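Local coordinates for protein 4-alpha-glucanotransferase (PDB 6M6T) that is an amylomaltase, or disproportionating enzyme, a 4-alpha-glucanotransferase of the TIM-barrel clan, with a sugar-binding pocket at the mouth of its barrel, at residues S57-V65 with D216-E227; G360-F369 with N388-E399. All blocks are in the same frame, centred on the assembly; numbering follows the deposited sequence.

Interaction 1. Residues S57-V65 with D216-E227; sequences SPYQSFSAV and DMPIYVSADSVE. With AC1 (4,6-dideoxy-4-{[(1S,4R,5S,6S)-4,5,6-trihydroxy-3-(hydroxymethyl)cyclohex-2-en-1-yl]amino}-alpha-D-glucopyranose), chain I; ASO (1,5-anhydro-D-glucitol), chain B.
Tyr59 OH donates a hydrogen bond to Asp216 OD2, 2.6 Å away. The phenol reaches the carboxylate from above its plane, and ring and carboxylate stand nearly upright to each other, 87° between their planes. The other oxygen of Asp216 pairs with Arg294, so both carboxylate oxygens have a partner. Pro218 CB touches Tyr59 CD2 at 3.7 Å, while one face of the same ring lies against 1,5-anhydro-D-glucitol, whose C2 sits above it, displaced toward the rim. Farther along the loop, Gln60 CG packs beside Ser222 CB. With CG anti to the backbone N (chi1 -172°) and the chain extended beyond it, the amide of Gln60 is carried to AC1 of chain I.

Backbone bonds and small side chains continue the contact. Val226 N donates to Phe62 O at 3.0 Å, almost straight, where helix 226-230 begins; Ser225 OG caps that helix by accepting from Glu227 N at 2.7 Å. Asp224 O meets the Phe62 ring at its edge, in the ring plane, 3.2 Å from CD1. The Asp224 carboxylate itself is bound by Lys150 and Leu158 N, on the side where helix 140-152 packs against Phe62. Ala64 CB closes against Val221 CG1, and a water bound by Tyr220 N makes a weak bond to Tyr59 O.

The loop thus lies along the segment that leaves barrel strand 212-217. The salt bridge to Arg294 would favour a charged Asp216, a good acceptor for the phenol, which probably helps hold the Tyr59 ring against 1,5-anhydro-D-glucitol.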
loop_
_atom_site.group_PDB
_atom_site.type_symbol
_atom_site.label_atom_id
_atom_site.label_comp_id
_atom_site.label_asym_id
_atom_site.label_seq_id
_atom_site.Cartn_x
_atom_site.Cartn_y
_atom_site.Cartn_z
ATOM N N SER A 57 -3.591 -4.150 8.030
ATOM C CA SER A 57 -2.950 -4.306 6.732
ATOM C C SER A 57 -3.764 -3.635 5.635
ATOM O O SER A 57 -4.984 -3.822 5.572
ATOM C CB SER A 57 -2.777 -5.796 6.426
ATOM O OG SER A 57 -2.612 -6.030 5.040
ATOM N N PRO A 58 -3.145 -2.837 4.758
ATOM C CA PRO A 58 -3.835 -2.321 3.573
ATOM C C PRO A 58 -3.866 -3.287 2.394
ATOM O O PRO A 58 -4.444 -2.949 1.357
ATOM C CB PRO A 58 -3.025 -1.064 3.233
ATOM C CG PRO A 58 -1.644 -1.360 3.723
ATOM C CD PRO A 58 -1.814 -2.215 4.948
ATOM N N TYR A 59 -3.262 -4.469 2.512
ATOM C CA TYR A 59 -3.288 -5.485 1.470
ATOM C C TYR A 59 -4.375 -6.544 1.713
ATOM O O TYR A 59 -4.299 -7.651 1.152
ATOM C CB TYR A 59 -1.903 -6.131 1.354
ATOM C CG TYR A 59 -0.794 -5.142 1.039
ATOM C CD1 TYR A 59 -0.174 -4.405 2.050
ATOM C CD2 TYR A 59 -0.366 -4.941 -0.279
ATOM C CE1 TYR A 59 0.856 -3.485 1.751
ATOM C CE2 TYR A 59 0.653 -4.031 -0.592
ATOM C CZ TYR A 59 1.266 -3.303 0.421
ATOM O OH TYR A 59 2.278 -2.404 0.099
ATOM N N GLN A 60 -5.357 -6.232 2.581
ATOM C CA GLN A 60 -6.530 -7.067 2.872
ATOM C C GLN A 60 -7.698 -6.109 3.142
ATOM O O GLN A 60 -8.062 -5.837 4.290
ATOM C CB GLN A 60 -6.257 -7.973 4.072
ATOM C CG GLN A 60 -7.299 -9.005 4.375
ATOM C CD GLN A 60 -6.844 -9.931 5.469
ATOM O OE1 GLN A 60 -5.680 -10.328 5.498
ATOM N NE2 GLN A 60 -7.748 -10.277 6.386
ATOM N N SER A 61 -8.356 -5.669 2.069
ATOM C CA SER A 61 -9.123 -4.430 2.096
ATOM C C SER A 61 -10.571 -4.653 1.714
ATOM O O SER A 61 -10.869 -5.456 0.827
ATOM C CB SER A 61 -8.520 -3.383 1.145
ATOM O OG SER A 61 -7.614 -2.525 1.825
ATOM N N PHE A 62 -11.455 -3.899 2.369
ATOM C CA PHE A 62 -12.874 -3.917 2.047
ATOM C C PHE A 62 -13.145 -3.543 0.595
ATOM O O PHE A 62 -14.207 -3.895 0.069
ATOM C CB PHE A 62 -13.642 -2.962 2.975
ATOM C CG PHE A 62 -13.539 -3.302 4.443
ATOM C CD1 PHE A 62 -13.484 -4.623 4.867
ATOM C CD2 PHE A 62 -13.487 -2.292 5.400
ATOM C CE1 PHE A 62 -13.371 -4.930 6.224
ATOM C CE2 PHE A 62 -13.378 -2.594 6.761
ATOM C CZ PHE A 62 -13.311 -3.917 7.166
ATOM N N SER A 63 -12.235 -2.826 -0.066
ATOM C CA SER A 63 -12.424 -2.489 -1.475
ATOM C C SER A 63 -11.077 -2.169 -2.094
ATOM O O SER A 63 -10.171 -1.670 -1.422
ATOM C CB SER A 63 -13.373 -1.301 -1.684
ATOM O OG SER A 63 -13.299 -0.779 -3.014
ATOM N N ALA A 64 -10.965 -2.450 -3.391
ATOM C CA ALA A 64 -9.744 -2.190 -4.143
ATOM C C ALA A 64 -9.527 -0.715 -4.495
ATOM O O ALA A 64 -8.491 -0.399 -5.094
ATOM C CB ALA A 64 -9.754 -3.020 -5.428
ATOM N N VAL A 65 -10.481 0.177 -4.203
ATOM C CA VAL A 65 -10.391 1.571 -4.627
ATOM C C VAL A 65 -10.730 2.548 -3.519
ATOM O O VAL A 65 -10.405 3.736 -3.620
ATOM C CB VAL A 65 -11.313 1.873 -5.826
ATOM C CG1 VAL A 65 -10.774 1.247 -7.089
ATOM C CG2 VAL A 65 -12.735 1.433 -5.531
ATOM N N ASP A 216 0.835 1.938 -4.521
ATOM C CA ASP A 216 0.867 0.489 -4.365
ATOM C C ASP A 216 -0.504 -0.073 -4.728
ATOM O O ASP A 216 -1.526 0.422 -4.239
ATOM C CB ASP A 216 1.220 0.117 -2.912
ATOM C CG ASP A 216 2.318 -0.956 -2.798
ATOM O OD1 ASP A 216 2.348 -1.891 -3.635
ATOM O OD2 ASP A 216 3.144 -0.870 -1.849
ATOM N N MET A 217 -0.526 -1.108 -5.564
ATOM C CA MET A 217 -1.768 -1.823 -5.871
ATOM C C MET A 217 -1.704 -3.250 -5.342
ATOM O O MET A 217 -0.975 -4.089 -5.908
ATOM C CB MET A 217 -2.041 -1.832 -7.371
ATOM C CG MET A 217 -3.400 -2.376 -7.758
ATOM S SD MET A 217 -3.683 -2.165 -9.536
ATOM C CE MET A 217 -3.381 -3.819 -10.153
ATOM N N PRO A 218 -2.426 -3.570 -4.271
ATOM C CA PRO A 218 -2.435 -4.953 -3.781
ATOM C C PRO A 218 -3.014 -5.884 -4.828
ATOM O O PRO A 218 -4.072 -5.606 -5.401
ATOM C CB PRO A 218 -3.325 -4.881 -2.535
ATOM C CG PRO A 218 -4.125 -3.612 -2.700
ATOM C CD PRO A 218 -3.254 -2.673 -3.444
ATOM N N ILE A 219 -2.298 -6.994 -5.077
ATOM C CA ILE A 219 -2.745 -7.994 -6.052
ATOM C C ILE A 219 -4.134 -8.502 -5.702
ATOM O O ILE A 219 -5.008 -8.608 -6.571
ATOM C CB ILE A 219 -1.748 -9.163 -6.148
ATOM C CG1 ILE A 219 -2.334 -10.260 -7.043
ATOM C CG2 ILE A 219 -1.416 -9.718 -4.763
ATOM C CD1 ILE A 219 -1.378 -11.412 -7.404
ATOM N N TYR A 220 -4.365 -8.808 -4.430
ATOM C CA TYR A 220 -5.610 -9.394 -3.972
ATOM C C TYR A 220 -6.360 -8.422 -3.066
ATOM O O TYR A 220 -5.777 -7.554 -2.413
ATOM C CB TYR A 220 -5.360 -10.697 -3.202
ATOM C CG TYR A 220 -4.730 -11.844 -3.978
ATOM C CD1 TYR A 220 -5.303 -12.327 -5.157
ATOM C CD2 TYR A 220 -3.584 -12.484 -3.499
ATOM C CE1 TYR A 220 -4.740 -13.405 -5.856
ATOM C CE2 TYR A 220 -3.014 -13.558 -4.191
ATOM C CZ TYR A 220 -3.595 -14.014 -5.367
ATOM O OH TYR A 220 -3.006 -15.064 -6.044
ATOM N N VAL A 221 -7.671 -8.614 -3.015
ATOM C CA VAL A 221 -8.520 -7.978 -2.035
ATOM C C VAL A 221 -8.825 -9.009 -0.952
ATOM O O VAL A 221 -8.460 -10.176 -1.059
ATOM C CB VAL A 221 -9.798 -7.432 -2.685
ATOM C CG1 VAL A 221 -9.435 -6.446 -3.764
ATOM C CG2 VAL A 221 -10.563 -8.566 -3.300
ATOM N N SER A 222 -9.467 -8.568 0.133
ATOM C CA SER A 222 -9.851 -9.500 1.186
ATOM C C SER A 222 -11.155 -10.218 0.824
ATOM O O SER A 222 -11.942 -9.745 -0.006
ATOM C CB SER A 222 -10.034 -8.777 2.515
ATOM O OG SER A 222 -10.656 -9.626 3.461
ATOM N N ALA A 223 -11.394 -11.372 1.463
ATOM C CA ALA A 223 -12.665 -12.052 1.221
ATOM C C ALA A 223 -13.846 -11.268 1.764
ATOM O O ALA A 223 -14.985 -11.569 1.401
ATOM C CB ALA A 223 -12.664 -13.460 1.822
ATOM N N ASP A 224 -13.592 -10.269 2.604
ATOM C CA ASP A 224 -14.618 -9.422 3.208
ATOM C C ASP A 224 -14.626 -8.100 2.450
ATOM O O ASP A 224 -14.072 -7.097 2.893
ATOM C CB ASP A 224 -14.308 -9.221 4.686
ATOM C CG ASP A 224 -15.493 -8.735 5.474
ATOM O OD1 ASP A 224 -16.632 -8.869 4.976
ATOM O OD2 ASP A 224 -15.284 -8.218 6.599
ATOM N N SER A 225 -15.301 -8.100 1.303
ATOM C CA SER A 225 -15.067 -7.103 0.265
ATOM C C SER A 225 -16.333 -6.828 -0.534
ATOM O O SER A 225 -17.142 -7.732 -0.751
ATOM C CB SER A 225 -13.952 -7.581 -0.680
ATOM O OG SER A 225 -14.145 -7.105 -2.002
ATOM N N VAL A 226 -16.483 -5.578 -0.983
ATOM C CA VAL A 226 -17.576 -5.220 -1.873
ATOM C C VAL A 226 -17.438 -5.914 -3.220
ATOM O O VAL A 226 -18.418 -6.015 -3.967
ATOM C CB VAL A 226 -17.646 -3.687 -2.033
ATOM C CG1 VAL A 226 -16.460 -3.158 -2.815
ATOM C CG2 VAL A 226 -18.932 -3.281 -2.709
ATOM N N GLU A 227 -16.249 -6.422 -3.545
ATOM C CA GLU A 227 -16.060 -7.094 -4.829
ATOM C C GLU A 227 -16.514 -8.551 -4.768
ATOM O O GLU A 227 -17.159 -9.048 -5.700
ATOM C CB GLU A 227 -14.590 -6.995 -5.265
ATOM C CG GLU A 227 -14.253 -5.720 -6.046
ATOM C CD GLU A 227 -13.891 -4.543 -5.144
ATOM O OE1 GLU A 227 -13.445 -4.778 -3.994
ATOM O OE2 GLU A 227 -14.045 -3.381 -5.589
HETATM C C1 AC1 I . 0.691 -8.987 3.788
HETATM O O2 AC1 I . 2.488 -10.149 5.005
HETATM C C2 AC1 I . 1.146 -9.635 5.111
HETATM C C4A AC1 I . -4.307 -13.399 8.313
HETATM C C3 AC1 I . 0.225 -10.737 5.546
HETATM O O3 AC1 I . 0.747 -11.196 6.783
HETATM C C4 AC1 I . -1.210 -10.176 5.688
HETATM N N4A AC1 I . -2.249 -11.098 6.240
HETATM C C5 AC1 I . -1.586 -9.732 4.285
HETATM O O5 AC1 I . -0.728 -8.642 3.883
HETATM C C6 AC1 I . -3.040 -9.269 4.273
HETATM C C1B AC1 I . -2.482 -11.114 7.710
HETATM C C2B AC1 I . -2.025 -12.469 8.225
HETATM O O2B AC1 I . -0.670 -12.713 7.838
HETATM C C3B AC1 I . -2.948 -13.532 7.608
HETATM O O3B AC1 I . -2.405 -14.857 7.792
HETATM O O4 AC1 I . -5.319 -14.287 7.753
HETATM C C5B AC1 I . -4.736 -12.055 8.314
HETATM C C7B AC1 I . -3.851 -10.970 8.053
HETATM C C6B AC1 I . -6.225 -11.833 8.677
HETATM O O6B AC1 I . -6.966 -13.061 8.513
HETATM C C1 ASO B . 2.054 -8.061 -1.148
HETATM C C2 ASO B . 2.679 -7.430 0.114
HETATM C C3 ASO B . 2.636 -8.434 1.279
HETATM C C4 ASO B . 1.166 -8.824 1.519
HETATM C C5 ASO B . 0.577 -9.390 0.255
HETATM C C6 ASO B . -0.932 -9.531 0.444
HETATM O O2 ASO B . 4.022 -7.000 -0.135
HETATM O O3 ASO B . 3.224 -7.832 2.483
HETATM O O4 ASO B . 1.032 -9.778 2.600
HETATM O O5 ASO B . 0.707 -8.458 -0.822
HETATM O O6 ASO B . -1.603 -9.246 -0.796
HETATM O O HOH W 1 -3.204 -8.334 -2.097
#

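Interaction 2. Residues G360-F369 with N388-E399. With AC1 (4,6-dideoxy-4-{[(1S,4R,5S,6S)-4,5,6-trihydroxy-3-(hydroxymethyl)cyclohex-2-en-1-yl]amino}-alpha-D-glucopyranose), chain J; ASO (1,5-anhydro-D-glucitol), chain B.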
loop_
_atom_site.group_PDB
_atom_site.type_symbol
_atom_site.label_atom_id
_atom_site.label_comp_id
_atom_site.label_asym_id
_atom_site.label_seq_id
_atom_site.Cartn_x
_atom_site.Cartn_y
_atom_site.Cartn_z
ATOM N N GLY A 360 8.697 -4.951 -20.102
ATOM C CA GLY A 360 9.660 -3.875 -20.030
ATOM C C GLY A 360 9.524 -2.965 -18.824
ATOM O O GLY A 360 10.262 -1.976 -18.733
ATOM N N PHE A 361 8.604 -3.261 -17.898
ATOM C CA PHE A 361 8.545 -2.533 -16.643
ATOM C C PHE A 361 9.834 -2.744 -15.861
ATOM O O PHE A 361 10.447 -3.809 -15.942
ATOM C CB PHE A 361 7.399 -3.011 -15.751
ATOM C CG PHE A 361 6.031 -2.914 -16.364
ATOM C CD1 PHE A 361 5.680 -1.837 -17.172
ATOM C CD2 PHE A 361 5.076 -3.893 -16.078
ATOM C CE1 PHE A 361 4.410 -1.748 -17.715
ATOM C CE2 PHE A 361 3.819 -3.824 -16.624
ATOM C CZ PHE A 361 3.483 -2.745 -17.448
ATOM N N PRO A 362 10.256 -1.762 -15.074
ATOM C CA PRO A 362 11.280 -2.044 -14.065
ATOM C C PRO A 362 10.814 -3.071 -13.039
ATOM O O PRO A 362 9.644 -3.137 -12.657
ATOM C CB PRO A 362 11.536 -0.676 -13.412
ATOM C CG PRO A 362 10.774 0.340 -14.234
ATOM C CD PRO A 362 10.224 -0.333 -15.442
ATOM N N GLY A 363 11.765 -3.881 -12.590
ATOM C CA GLY A 363 11.582 -4.730 -11.442
ATOM C C GLY A 363 12.422 -4.263 -10.270
ATOM O O GLY A 363 13.080 -3.229 -10.313
ATOM N N MET A 364 12.408 -5.070 -9.221
ATOM C CA MET A 364 12.973 -4.654 -7.951
ATOM C C MET A 364 14.323 -5.312 -7.691
ATOM O O MET A 364 14.684 -6.323 -8.301
ATOM C CB MET A 364 11.999 -4.966 -6.814
ATOM C CG MET A 364 10.668 -4.231 -6.946
ATOM S SD MET A 364 9.986 -3.769 -5.348
ATOM C CE MET A 364 8.860 -2.450 -5.827
ATOM N N LYS A 365 15.078 -4.693 -6.777
ATOM C CA LYS A 365 16.340 -5.212 -6.246
ATOM C C LYS A 365 16.392 -4.799 -4.778
ATOM O O LYS A 365 16.437 -3.605 -4.462
ATOM C CB LYS A 365 17.561 -4.681 -7.015
ATOM C CG LYS A 365 17.799 -5.318 -8.402
ATOM C CD LYS A 365 18.115 -6.826 -8.314
ATOM C CE LYS A 365 18.098 -7.518 -9.686
ATOM N NZ LYS A 365 18.601 -6.621 -10.784
ATOM N N ILE A 366 16.349 -5.776 -3.880
ATOM C CA ILE A 366 16.318 -5.511 -2.450
ATOM C C ILE A 366 17.691 -5.876 -1.909
ATOM O O ILE A 366 17.993 -7.052 -1.691
ATOM C CB ILE A 366 15.194 -6.278 -1.741
ATOM C CG1 ILE A 366 13.831 -5.768 -2.219
ATOM C CG2 ILE A 366 15.309 -6.154 -0.207
ATOM C CD1 ILE A 366 12.705 -5.939 -1.194
ATOM N N MET A 367 18.523 -4.864 -1.675
ATOM C CA MET A 367 19.918 -5.125 -1.341
ATOM C C MET A 367 20.084 -5.956 -0.083
ATOM O O MET A 367 21.171 -6.499 0.143
ATOM C CB MET A 367 20.668 -3.824 -1.140
ATOM C CG MET A 367 22.147 -3.855 -1.513
ATOM S SD MET A 367 22.757 -2.155 -1.400
ATOM C CE MET A 367 21.202 -1.295 -1.226
ATOM N N GLU A 368 19.054 -6.041 0.761
ATOM C CA GLU A 368 19.213 -6.767 2.012
ATOM C C GLU A 368 19.246 -8.264 1.805
ATOM O O GLU A 368 19.815 -8.970 2.636
ATOM C CB GLU A 368 18.108 -6.387 2.995
ATOM C CG GLU A 368 18.541 -5.290 3.930
ATOM C CD GLU A 368 17.403 -4.707 4.730
ATOM O OE1 GLU A 368 16.623 -5.492 5.309
ATOM O OE2 GLU A 368 17.290 -3.461 4.783
ATOM N N PHE A 369 18.672 -8.753 0.712
ATOM C CA PHE A 369 18.729 -10.161 0.347
ATOM C C PHE A 369 20.051 -10.560 -0.301
ATOM O O PHE A 369 20.228 -11.739 -0.638
ATOM C CB PHE A 369 17.605 -10.497 -0.636
ATOM C CG PHE A 369 16.219 -10.273 -0.102
ATOM C CD1 PHE A 369 15.885 -10.640 1.191
ATOM C CD2 PHE A 369 15.234 -9.730 -0.921
ATOM C CE1 PHE A 369 14.603 -10.455 1.659
ATOM C CE2 PHE A 369 13.960 -9.540 -0.450
ATOM C CZ PHE A 369 13.644 -9.905 0.843
ATOM N N ASN A 388 17.290 -0.724 -15.757
ATOM C CA ASN A 388 15.834 -0.878 -15.693
ATOM C C ASN A 388 15.412 -1.673 -14.452
ATOM O O ASN A 388 14.811 -2.744 -14.535
ATOM C CB ASN A 388 15.327 -1.535 -16.966
ATOM C CG ASN A 388 13.852 -1.361 -17.154
ATOM O OD1 ASN A 388 13.285 -0.338 -16.761
ATOM N ND2 ASN A 388 13.205 -2.360 -17.766
ATOM N N THR A 389 15.756 -1.125 -13.284
ATOM C CA THR A 389 15.341 -1.649 -11.990
ATOM C C THR A 389 15.189 -0.488 -11.008
ATOM O O THR A 389 15.771 0.591 -11.185
ATOM C CB THR A 389 16.338 -2.680 -11.410
ATOM O OG1 THR A 389 17.588 -2.043 -11.109
ATOM C CG2 THR A 389 16.582 -3.870 -12.345
ATOM N N ILE A 390 14.411 -0.733 -9.953
ATOM C CA ILE A 390 14.219 0.200 -8.843
ATOM C C ILE A 390 14.876 -0.420 -7.624
ATOM O O ILE A 390 14.425 -1.464 -7.150
ATOM C CB ILE A 390 12.737 0.450 -8.554
ATOM C CG1 ILE A 390 11.958 0.802 -9.821
ATOM C CG2 ILE A 390 12.590 1.485 -7.451
ATOM C CD1 ILE A 390 12.657 1.775 -10.741
ATOM N N ALA A 391 15.911 0.194 -7.082
ATOM C CA ALA A 391 16.655 -0.450 -6.008
ATOM C C ALA A 391 16.267 0.115 -4.650
ATOM O O ALA A 391 16.142 1.329 -4.486
ATOM C CB ALA A 391 18.160 -0.317 -6.218
ATOM N N TYR A 392 16.067 -0.791 -3.685
ATOM C CA TYR A 392 15.772 -0.488 -2.290
ATOM C C TYR A 392 16.872 -1.041 -1.404
ATOM O O TYR A 392 17.532 -2.033 -1.739
ATOM C CB TYR A 392 14.453 -1.109 -1.804
ATOM C CG TYR A 392 13.281 -0.704 -2.627
ATOM C CD1 TYR A 392 12.970 -1.381 -3.791
ATOM C CD2 TYR A 392 12.509 0.385 -2.268
ATOM C CE1 TYR A 392 11.911 -0.999 -4.559
ATOM C CE2 TYR A 392 11.445 0.779 -3.034
ATOM C CZ TYR A 392 11.150 0.084 -4.183
ATOM O OH TYR A 392 10.084 0.469 -4.953
ATOM N N ALA A 393 17.054 -0.386 -0.262
ATOM C CA ALA A 393 17.825 -0.992 0.811
ATOM C C ALA A 393 17.016 -2.108 1.439
ATOM O O ALA A 393 17.473 -3.254 1.549
ATOM C CB ALA A 393 18.189 0.068 1.846
ATOM N N GLY A 394 15.791 -1.786 1.821
ATOM C CA GLY A 394 14.800 -2.780 2.143
ATOM C C GLY A 394 13.478 -2.183 1.737
ATOM O O GLY A 394 13.400 -1.016 1.350
ATOM N N THR A 395 12.442 -2.999 1.796
ATOM C CA THR A 395 11.103 -2.471 1.673
ATOM C C THR A 395 10.369 -2.650 2.999
ATOM O O THR A 395 10.931 -3.121 3.993
ATOM C CB THR A 395 10.368 -3.113 0.497
ATOM O OG1 THR A 395 9.216 -2.311 0.180
ATOM C CG2 THR A 395 9.956 -4.560 0.815
ATOM N N HIS A 396 9.107 -2.226 3.009
ATOM C CA HIS A 396 8.326 -2.185 4.229
ATOM C C HIS A 396 8.133 -3.556 4.852
ATOM O O HIS A 396 7.705 -3.631 6.009
ATOM C CB HIS A 396 6.975 -1.548 3.942
ATOM C CG HIS A 396 6.146 -2.303 2.951
ATOM N ND1 HIS A 396 6.189 -2.052 1.598
ATOM C CD2 HIS A 396 5.242 -3.296 3.119
ATOM C CE1 HIS A 396 5.352 -2.860 0.974
ATOM N NE2 HIS A 396 4.762 -3.622 1.874
ATOM N N ASP A 397 8.436 -4.637 4.125
ATOM C CA ASP A 397 8.335 -5.988 4.664
ATOM C C ASP A 397 9.664 -6.537 5.160
ATOM O O ASP A 397 9.682 -7.591 5.802
ATOM C CB ASP A 397 7.746 -6.926 3.612
ATOM C CG ASP A 397 6.533 -6.327 2.927
ATOM O OD1 ASP A 397 6.748 -5.582 1.944
ATOM O OD2 ASP A 397 5.381 -6.600 3.358
ATOM N N ASN A 398 10.760 -5.842 4.901
ATOM C CA ASN A 398 12.081 -6.231 5.355
ATOM C C ASN A 398 12.419 -5.492 6.632
ATOM O O ASN A 398 11.781 -4.509 6.997
ATOM C CB ASN A 398 13.131 -5.909 4.287
ATOM C CG ASN A 398 12.987 -6.763 3.054
ATOM O OD1 ASN A 398 12.526 -6.301 2.004
ATOM N ND2 ASN A 398 13.389 -8.016 3.171
ATOM N N GLU A 399 13.471 -5.952 7.288
ATOM C CA GLU A 399 13.956 -5.257 8.462
ATOM C C GLU A 399 14.445 -3.861 8.088
ATOM O O GLU A 399 14.751 -3.579 6.934
ATOM C CB GLU A 399 15.078 -6.062 9.099
ATOM C CG GLU A 399 14.742 -7.527 9.204
ATOM C CD GLU A 399 15.962 -8.398 9.370
ATOM O OE1 GLU A 399 16.518 -8.847 8.328
ATOM O OE2 GLU A 399 16.366 -8.618 10.539
HETATM C C1 AC1 J . 12.194 -14.516 0.361
HETATM O O2 AC1 J . 11.058 -16.593 0.897
HETATM C C2 AC1 J . 10.941 -15.161 0.954
HETATM C C4A AC1 J . 5.743 -10.702 -1.523
HETATM C C3 AC1 J . 9.757 -14.776 0.117
HETATM O O3 AC1 J . 8.621 -15.399 0.704
HETATM C C4 AC1 J . 9.590 -13.256 0.114
HETATM N N4A AC1 J . 8.520 -12.830 -0.791
HETATM C C5 AC1 J . 10.854 -12.577 -0.372
HETATM O O5 AC1 J . 12.028 -13.041 0.368
HETATM C C6 AC1 J . 10.648 -11.053 -0.249
HETATM C C1B AC1 J . 7.162 -12.878 -0.235
HETATM C C2B AC1 J . 6.247 -13.049 -1.407
HETATM O O2B AC1 J . 6.735 -14.163 -2.154
HETATM C C3B AC1 J . 6.349 -11.822 -2.276
HETATM O O3B AC1 J . 5.570 -11.981 -3.452
HETATM O O4 AC1 J . 5.908 -9.489 -2.286
HETATM C C5B AC1 J . 6.288 -10.605 -0.232
HETATM C C7B AC1 J . 6.915 -11.674 0.411
HETATM C C6B AC1 J . 6.111 -9.298 0.512
HETATM O O6B AC1 J . 6.069 -8.269 -0.480
HETATM C C1 ASO B . 2.054 -8.061 -1.148
HETATM C C2 ASO B . 2.679 -7.430 0.114
HETATM C C3 ASO B . 2.636 -8.434 1.279
HETATM C C4 ASO B . 1.166 -8.824 1.519
HETATM C C5 ASO B . 0.577 -9.390 0.255
HETATM C C6 ASO B . -0.932 -9.531 0.444
HETATM O O2 ASO B . 4.022 -7.000 -0.135
HETATM O O3 ASO B . 3.224 -7.832 2.483
HETATM O O4 ASO B . 1.032 -9.778 2.600
HETATM O O5 ASO B . 0.707 -8.458 -0.822
HETATM O O6 ASO B . -1.603 -9.246 -0.796
#
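Met364 and Tyr392 both set their side chains anti to the carbonyl carbon (chi1 -62° and -57°), on the same face of two neighbouring parallel strands, and a bend at chi2 of the methionine brings its sulfur to the ring. SD lies 3.5 Å from Tyr392 CE1 in an oblique Met-aromatic contact, and CE reaches on to the phenol oxygen, which is bonded to Gln45. Beneath them runs the ladder of strands 363-366 and 389-392, adjacent in the TIM barrel. Ile390 N donates to Gly363 O and Tyr392 N to Lys365 O, both at 2.9 Å; Met367 N then closes on Tyr392 O in a nearly straight bond. Lys365 N to Ile390 O is weak.

Before the strands, Asn388 ND2 donates to Gly360 O at 3.1 Å, coming from above the carbonyl plane, while its OD1 lies against the Pro362 ring. Pro362 CB also packs on Ile390 CD1.

At the end of strand 363-366, Ile366 CD1 touches Thr395 CG2 at 3.7 Å and also meets Asn398 OD1, the amide oxygen that weakly accepts from Thr395 N across a type I turn. Asn398 ND2 approaches Phe369 CZ obliquely, amide and ring planes 68° apart. From another direction AC1 of chain J brings its C6 to the same CZ, at 3.4 Å. The loop after strand 389-392 carries His396 and Asp397 into the ligand pocket, where Asp397 OD2 accepts from O3 of 1,5-anhydro-D-glucitol at 2.6 Å.

Glu368 has its carboxylate near Glu399 O and Ala393 O, acceptors all. Glu368 OE1 is 4.5 Å from Glu399 OE1, whose carboxylate is also bonded through OE2 to Asn407. Such surroundings would probably raise the proton affinity of Glu368.

In the fold
The two contacts follow one another along the chain, interaction 1 closing before interaction 2 opens, and their centres lie about 23 Å apart. Both reach the parallel sheet of the TIM barrel. Interaction 1 leaves the end of strand 212-217, and interaction 2 joins the neighbouring strands 363-366 and 389-392. At the barrel mouth they meet directly, Tyr59 OH lying 3.2 Å from His396 CE1 as packing only. 1,5-Anhydro-D-glucitol touches both, with a different AC1 on each side, so loop 57-65 and turn 395-398 probably line adjoining parts of one glycan-binding cleft that residues distant in sequence build jointly.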